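Local coordinates for phosphoprotein (Lettuce necrotic yellows virus, PDB 3T4R), which is represented by its C-terminal domain and probably serves, as a whole protein, as a non-catalytic cofactor that stabilises the viral polymerase on the nucleoprotein-RNA template, at residues A[11-16]-A[20-25]; A[6-11]-A[28-33]. One frame throughout, in Å; residues are numbered along the deposited sequence.

Overall arrangement
From the N terminus, helix 4-14 comes first and supplies one side of both contacts. Its C-terminal part, within 11-16, meets 20-25 across a short connection, so interaction 1 closes a small loop. Beyond Tyr25 the chain enters helix 27-33, which packs on 6-11 in interaction 2. This wider loop encloses the first, so the two are nested. Their centres lie about 8 Å apart, and both segments on helix 4-14 include Leu11. Tyr25 of interaction 1 also packs on Val30 and Leu33 of the 28-33 segment. Together the contacts join the first three helices of the bundle, while helix 50-72 touches side chains from both.

Interaction 1 (A[11-16]-A[20-25]); sequences LLADLD and GEIAQY
Leu12 and Ala13, near the C-terminal end of helix 4-14, pack against Ile22 and Tyr25 where the short helix 19-22 folds back beside them in this helical bundle. The contact is apolar. Ile22 is its wedge: CG1 lies anti to the carbonyl carbon (chi1 -53°) and CD1 continues outward in an extended arm, carrying the terminal methyl to the helix backbone. There CD1 comes within 3.4 Å of Ala13 N and 3.7 Å of Leu12 C, so the methyl rests on the peptide link between these residues. Two beta carbons flank it, Leu12 CB 3.8 Å and Ala13 CB 3.9 Å from Ile22 CD1.

Leu12 CD1 comes to the rim of the Tyr25 ring, in its plane, beside CD2 and CE2. One ring face is occupied from within its own segment, where Glu21 O lies 3.5 Å above the plane, offset toward the rim, and Ile22 CA sits over the same face. A type I beta turn runs from Ile22 to Tyr25, and with CG anti to the carbonyl carbon (chi1 -63°) the ring lies over that backbone. Tyr25 also packs on Trp17, Val30 and Leu33, and Leu12 on Ile58 of helix 50-72.

A Schellman motif ends helix 4-14. Asp16, with a positive phi (83°), is its C-prime residue; Trp17 N is hydrogen-bonded to Leu12 O and Asp16 N to Ala13 O. The Asp16 carboxylate forms a salt bridge with Lys51. At the ring edge, Leu12 CD1 stands 3.9 Å from Tyr25 CD2.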
loop_
_atom_site.group_PDB
_atom_site.type_symbol
_atom_site.label_atom_id
_atom_site.label_comp_id
_atom_site.label_asym_id
_atom_site.label_seq_id
_atom_site.Cartn_x
_atom_site.Cartn_y
_atom_site.Cartn_z
ATOM N N LEU A 11 1.630 -3.310 6.831
ATOM C CA LEU A 11 2.517 -2.324 6.288
ATOM C C LEU A 11 1.821 -1.040 6.042
ATOM O O LEU A 11 2.330 0.014 6.371
ATOM C CB LEU A 11 3.095 -2.790 4.954
ATOM C CG LEU A 11 4.477 -2.379 4.485
ATOM C CD1 LEU A 11 4.596 -2.261 3.002
ATOM C CD2 LEU A 11 5.236 -1.223 5.188
ATOM N N LEU A 12 0.669 -1.097 5.405
ATOM C CA LEU A 12 -0.135 0.094 5.188
ATOM C C LEU A 12 -0.411 0.833 6.532
ATOM O O LEU A 12 -0.353 2.047 6.582
ATOM C CB LEU A 12 -1.451 -0.275 4.531
ATOM C CG LEU A 12 -1.382 -0.762 3.096
ATOM C CD1 LEU A 12 -2.719 -1.219 2.555
ATOM C CD2 LEU A 12 -0.834 0.418 2.209
ATOM N N ALA A 13 -0.750 0.115 7.604
ATOM C CA ALA A 13 -0.848 0.759 8.925
ATOM C C ALA A 13 0.458 1.373 9.467
ATOM O O ALA A 13 0.415 2.434 10.104
ATOM C CB ALA A 13 -1.402 -0.214 9.937
ATOM N N ASP A 14 1.582 0.677 9.241
ATOM C CA ASP A 14 2.884 1.071 9.729
ATOM C C ASP A 14 3.318 2.265 8.957
ATOM O O ASP A 14 4.166 3.015 9.410
ATOM C CB ASP A 14 3.887 -0.039 9.501
ATOM C CG ASP A 14 3.749 -1.181 10.488
ATOM O OD1 ASP A 14 3.141 -1.022 11.582
ATOM O OD2 ASP A 14 4.302 -2.259 10.178
ATOM N N LEU A 15 2.763 2.454 7.757
ATOM C CA LEU A 15 3.066 3.643 6.958
ATOM C C LEU A 15 2.035 4.768 7.141
ATOM O O LEU A 15 2.049 5.741 6.417
ATOM C CB LEU A 15 3.145 3.247 5.476
ATOM C CG LEU A 15 4.280 2.306 5.098
ATOM C CD1 LEU A 15 4.129 1.947 3.574
ATOM C CD2 LEU A 15 5.662 2.897 5.320
ATOM N N ASP A 16 1.165 4.627 8.141
ATOM C CA ASP A 16 0.262 5.696 8.610
ATOM C C ASP A 16 -1.007 5.848 7.834
ATOM O O ASP A 16 -1.697 6.755 8.030
ATOM C CB ASP A 16 0.994 7.032 8.790
ATOM C CG ASP A 16 1.910 7.013 10.022
ATOM O OD1 ASP A 16 1.468 6.661 11.136
ATOM O OD2 ASP A 16 3.121 7.277 9.834
ATOM N N GLY A 20 -9.110 2.626 9.523
ATOM C CA GLY A 20 -10.442 2.746 8.958
ATOM C C GLY A 20 -10.520 2.608 7.439
ATOM O O GLY A 20 -11.400 1.938 6.912
ATOM N N GLU A 21 -9.616 3.269 6.719
ATOM C CA GLU A 21 -9.569 3.139 5.271
ATOM C C GLU A 21 -8.930 1.865 4.731
ATOM O O GLU A 21 -9.406 1.347 3.739
ATOM C CB GLU A 21 -8.943 4.350 4.595
ATOM C CG GLU A 21 -7.807 5.008 5.344
ATOM C CD GLU A 21 -7.285 6.312 4.655
ATOM O OE1 GLU A 21 -7.666 6.546 3.477
ATOM O OE2 GLU A 21 -6.475 7.062 5.280
ATOM N N ILE A 22 -7.872 1.359 5.377
ATOM C CA ILE A 22 -7.359 0.026 5.043
ATOM C C ILE A 22 -8.462 -1.058 5.116
ATOM O O ILE A 22 -8.496 -2.006 4.297
ATOM C CB ILE A 22 -6.186 -0.388 5.926
ATOM C CG1 ILE A 22 -5.066 0.657 5.956
ATOM C CG2 ILE A 22 -5.650 -1.769 5.455
ATOM C CD1 ILE A 22 -4.074 0.425 7.129
ATOM N N ALA A 23 -9.341 -0.960 6.122
ATOM C CA ALA A 23 -10.334 -1.984 6.324
ATOM C C ALA A 23 -11.344 -1.998 5.186
ATOM O O ALA A 23 -12.067 -2.977 5.017
ATOM C CB ALA A 23 -11.025 -1.806 7.659
ATOM N N GLN A 24 -11.382 -0.938 4.387
ATOM C CA GLN A 24 -12.324 -0.917 3.290
ATOM C C GLN A 24 -11.692 -1.287 1.943
ATOM O O GLN A 24 -12.426 -1.459 0.997
ATOM C CB GLN A 24 -13.137 0.400 3.215
ATOM N N TYR A 25 -10.356 -1.415 1.869
ATOM C CA TYR A 25 -9.691 -2.014 0.674
ATOM C C TYR A 25 -10.137 -3.435 0.460
ATOM O O TYR A 25 -10.298 -4.186 1.430
ATOM C CB TYR A 25 -8.169 -1.983 0.792
ATOM C CG TYR A 25 -7.586 -0.574 0.865
ATOM C CD1 TYR A 25 -8.306 0.545 0.428
ATOM C CD2 TYR A 25 -6.304 -0.359 1.352
ATOM C CE1 TYR A 25 -7.758 1.831 0.522
ATOM C CE2 TYR A 25 -5.756 0.933 1.461
ATOM C CZ TYR A 25 -6.475 1.994 1.030
ATOM O OH TYR A 25 -5.908 3.224 1.106
#

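Interaction 2 (A[6-11]-A[28-33]); sequences HEKEKL and LIVDFL
Val30 sets its two methyls against Lys8 and Glu9 where helix 27-33 crosses helix 4-14 in the helical bundle. The axes of the short segments 6-11 and 28-33 approach to 10.0 Å, with 65° between their N-to-C directions, and Lys8 and Val30 are the nearest pair of alpha carbons. Four side chains, Lys8, Glu9, Val30 and Asp31, make the contact.

Along 28-33, Val30 is the first residue to touch helix 4-14, and it is buried. Its CG1, anti to the backbone N (chi1 174°), lies 3.7 Å from Lys8 CB. The other methyl, CG2, meets Glu9 CG at 4.1 Å, and these two side chains cross at about a right angle. Val30 thus sits astride successive residues of helix 4-14, touching Lys8 at CB and Glu9 at the CG methylene, and it also packs on Tyr25.

Asp31 follows at the margin of the contact. Its carbon stem starts away from helix 4-14, yet the carboxylate reaches back to the extended Lys8 chain, which it crosses nearly at right angles. The resulting salt bridge is long and is not the main hold on either group. Lys8 NZ is hydrogen-bonded to Val34 O and forms a salt bridge with Asp36, whereas Asp31 OD2 forms one with Arg5. Lys8 thus ties helix 4-14 to Val34, after helix 27-33, and to Asp36 at the start of helix 36-41. A bound magnesium ion lies about 5 Å from the Lys8 side chain.

Phe32 and Leu33 turn to helix 50-72, packing on Ala64 and Leu65, and on His62, respectively. In the long salt bridge, Lys8 NZ stands 3.7 Å from Asp31 OD1.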
loop_
_atom_site.group_PDB
_atom_site.type_symbol
_atom_site.label_atom_id
_atom_site.label_comp_id
_atom_site.label_asym_id
_atom_site.label_seq_id
_atom_site.Cartn_x
_atom_site.Cartn_y
_atom_site.Cartn_z
ATOM N N HIS A 6 -2.201 -10.109 5.116
ATOM C CA HIS A 6 -2.087 -9.655 6.466
ATOM C C HIS A 6 -0.862 -8.738 6.577
ATOM O O HIS A 6 -0.973 -7.652 7.122
ATOM C CB HIS A 6 -1.928 -10.889 7.347
ATOM C CG HIS A 6 -1.794 -10.592 8.801
ATOM N ND1 HIS A 6 -2.868 -10.543 9.654
ATOM C CD2 HIS A 6 -0.700 -10.340 9.555
ATOM C CE1 HIS A 6 -2.439 -10.267 10.871
ATOM N NE2 HIS A 6 -1.129 -10.118 10.833
ATOM N N GLU A 7 0.295 -9.155 6.081
ATOM C CA GLU A 7 1.481 -8.326 6.278
ATOM C C GLU A 7 1.486 -7.089 5.423
ATOM O O GLU A 7 2.090 -6.081 5.806
ATOM C CB GLU A 7 2.754 -9.083 6.004
ATOM C CG GLU A 7 3.080 -10.255 6.918
ATOM C CD GLU A 7 3.231 -9.893 8.363
ATOM O OE1 GLU A 7 3.797 -8.846 8.681
ATOM O OE2 GLU A 7 2.748 -10.656 9.205
ATOM N N LYS A 8 0.812 -7.145 4.278
ATOM C CA LYS A 8 0.577 -5.923 3.468
ATOM C C LYS A 8 -0.345 -4.852 4.185
ATOM O O LYS A 8 -0.042 -3.626 4.167
ATOM C CB LYS A 8 -0.006 -6.301 2.086
ATOM C CG LYS A 8 1.001 -7.049 1.225
ATOM C CD LYS A 8 0.475 -7.349 -0.136
ATOM C CE LYS A 8 1.498 -8.031 -0.826
ATOM N NZ LYS A 8 1.164 -8.265 -2.286
ATOM N N GLU A 9 -1.421 -5.324 4.791
ATOM C CA GLU A 9 -2.344 -4.487 5.574
ATOM C C GLU A 9 -1.612 -3.863 6.776
ATOM O O GLU A 9 -1.796 -2.705 7.090
ATOM C CB GLU A 9 -3.572 -5.296 5.976
ATOM C CG GLU A 9 -4.486 -5.620 4.797
ATOM C CD GLU A 9 -5.665 -6.525 5.180
ATOM O OE1 GLU A 9 -6.116 -6.501 6.354
ATOM O OE2 GLU A 9 -6.121 -7.331 4.336
ATOM N N LYS A 10 -0.728 -4.619 7.393
ATOM C CA LYS A 10 0.063 -4.168 8.533
ATOM C C LYS A 10 1.062 -3.140 8.038
ATOM O O LYS A 10 1.297 -2.201 8.736
ATOM C CB LYS A 10 0.821 -5.362 9.147
ATOM C CG LYS A 10 1.618 -5.024 10.350
ATOM C CD LYS A 10 2.631 -6.078 10.841
ATOM C CE LYS A 10 1.974 -7.341 11.307
ATOM N NZ LYS A 10 2.951 -8.313 11.922
ATOM N N LEU A 11 1.630 -3.310 6.831
ATOM C CA LEU A 11 2.517 -2.324 6.288
ATOM C C LEU A 11 1.821 -1.040 6.042
ATOM O O LEU A 11 2.330 0.014 6.371
ATOM C CB LEU A 11 3.095 -2.790 4.954
ATOM C CG LEU A 11 4.477 -2.379 4.485
ATOM C CD1 LEU A 11 4.596 -2.261 3.002
ATOM C CD2 LEU A 11 5.236 -1.223 5.188
ATOM N N LEU A 28 -7.907 -7.545 -3.555
ATOM C CA LEU A 28 -7.340 -7.213 -4.873
ATOM C C LEU A 28 -6.788 -5.797 -4.896
ATOM O O LEU A 28 -5.756 -5.556 -5.472
ATOM C CB LEU A 28 -8.403 -7.327 -5.987
ATOM C CG LEU A 28 -8.935 -8.736 -6.264
ATOM C CD1 LEU A 28 -9.728 -8.766 -7.537
ATOM C CD2 LEU A 28 -7.814 -9.739 -6.340
ATOM N N ILE A 29 -7.451 -4.872 -4.206
ATOM C CA ILE A 29 -6.910 -3.513 -4.079
ATOM C C ILE A 29 -5.679 -3.506 -3.198
ATOM O O ILE A 29 -4.689 -2.866 -3.564
ATOM C CB ILE A 29 -8.012 -2.509 -3.524
ATOM C CG1 ILE A 29 -9.208 -2.544 -4.461
ATOM C CG2 ILE A 29 -7.464 -1.066 -3.182
ATOM C CD1 ILE A 29 -9.718 -1.234 -4.998
ATOM N N VAL A 30 -5.699 -4.169 -2.047
ATOM C CA VAL A 30 -4.448 -4.311 -1.257
ATOM C C VAL A 30 -3.254 -4.813 -2.139
ATOM O O VAL A 30 -2.146 -4.231 -2.151
ATOM C CB VAL A 30 -4.638 -5.232 0.008
ATOM C CG1 VAL A 30 -3.312 -5.469 0.688
ATOM C CG2 VAL A 30 -5.618 -4.605 1.015
ATOM N N ASP A 31 -3.488 -5.895 -2.874
ATOM C CA ASP A 31 -2.493 -6.462 -3.776
ATOM C C ASP A 31 -2.028 -5.479 -4.802
ATOM O O ASP A 31 -0.863 -5.424 -5.106
ATOM C CB ASP A 31 -3.020 -7.714 -4.508
ATOM C CG ASP A 31 -3.136 -8.938 -3.614
ATOM O OD1 ASP A 31 -2.489 -9.036 -2.572
ATOM O OD2 ASP A 31 -3.811 -9.867 -4.022
ATOM N N PHE A 32 -2.900 -4.636 -5.292
ATOM C CA PHE A 32 -2.520 -3.622 -6.277
ATOM C C PHE A 32 -1.720 -2.439 -5.646
ATOM O O PHE A 32 -0.770 -1.909 -6.222
ATOM C CB PHE A 32 -3.781 -3.093 -6.911
ATOM C CG PHE A 32 -3.545 -2.013 -7.903
ATOM C CD1 PHE A 32 -4.102 -2.084 -9.127
ATOM C CD2 PHE A 32 -2.750 -0.902 -7.594
ATOM C CE1 PHE A 32 -3.881 -1.055 -10.025
ATOM C CE2 PHE A 32 -2.507 0.091 -8.503
ATOM C CZ PHE A 32 -3.059 0.017 -9.698
ATOM N N LEU A 33 -2.115 -2.025 -4.464
ATOM C CA LEU A 33 -1.449 -0.941 -3.841
ATOM C C LEU A 33 -0.069 -1.322 -3.311
ATOM O O LEU A 33 0.850 -0.494 -3.326
ATOM C CB LEU A 33 -2.326 -0.486 -2.675
ATOM C CG LEU A 33 -3.654 0.160 -3.022
ATOM C CD1 LEU A 33 -4.333 0.539 -1.752
ATOM C CD2 LEU A 33 -3.468 1.426 -3.789
#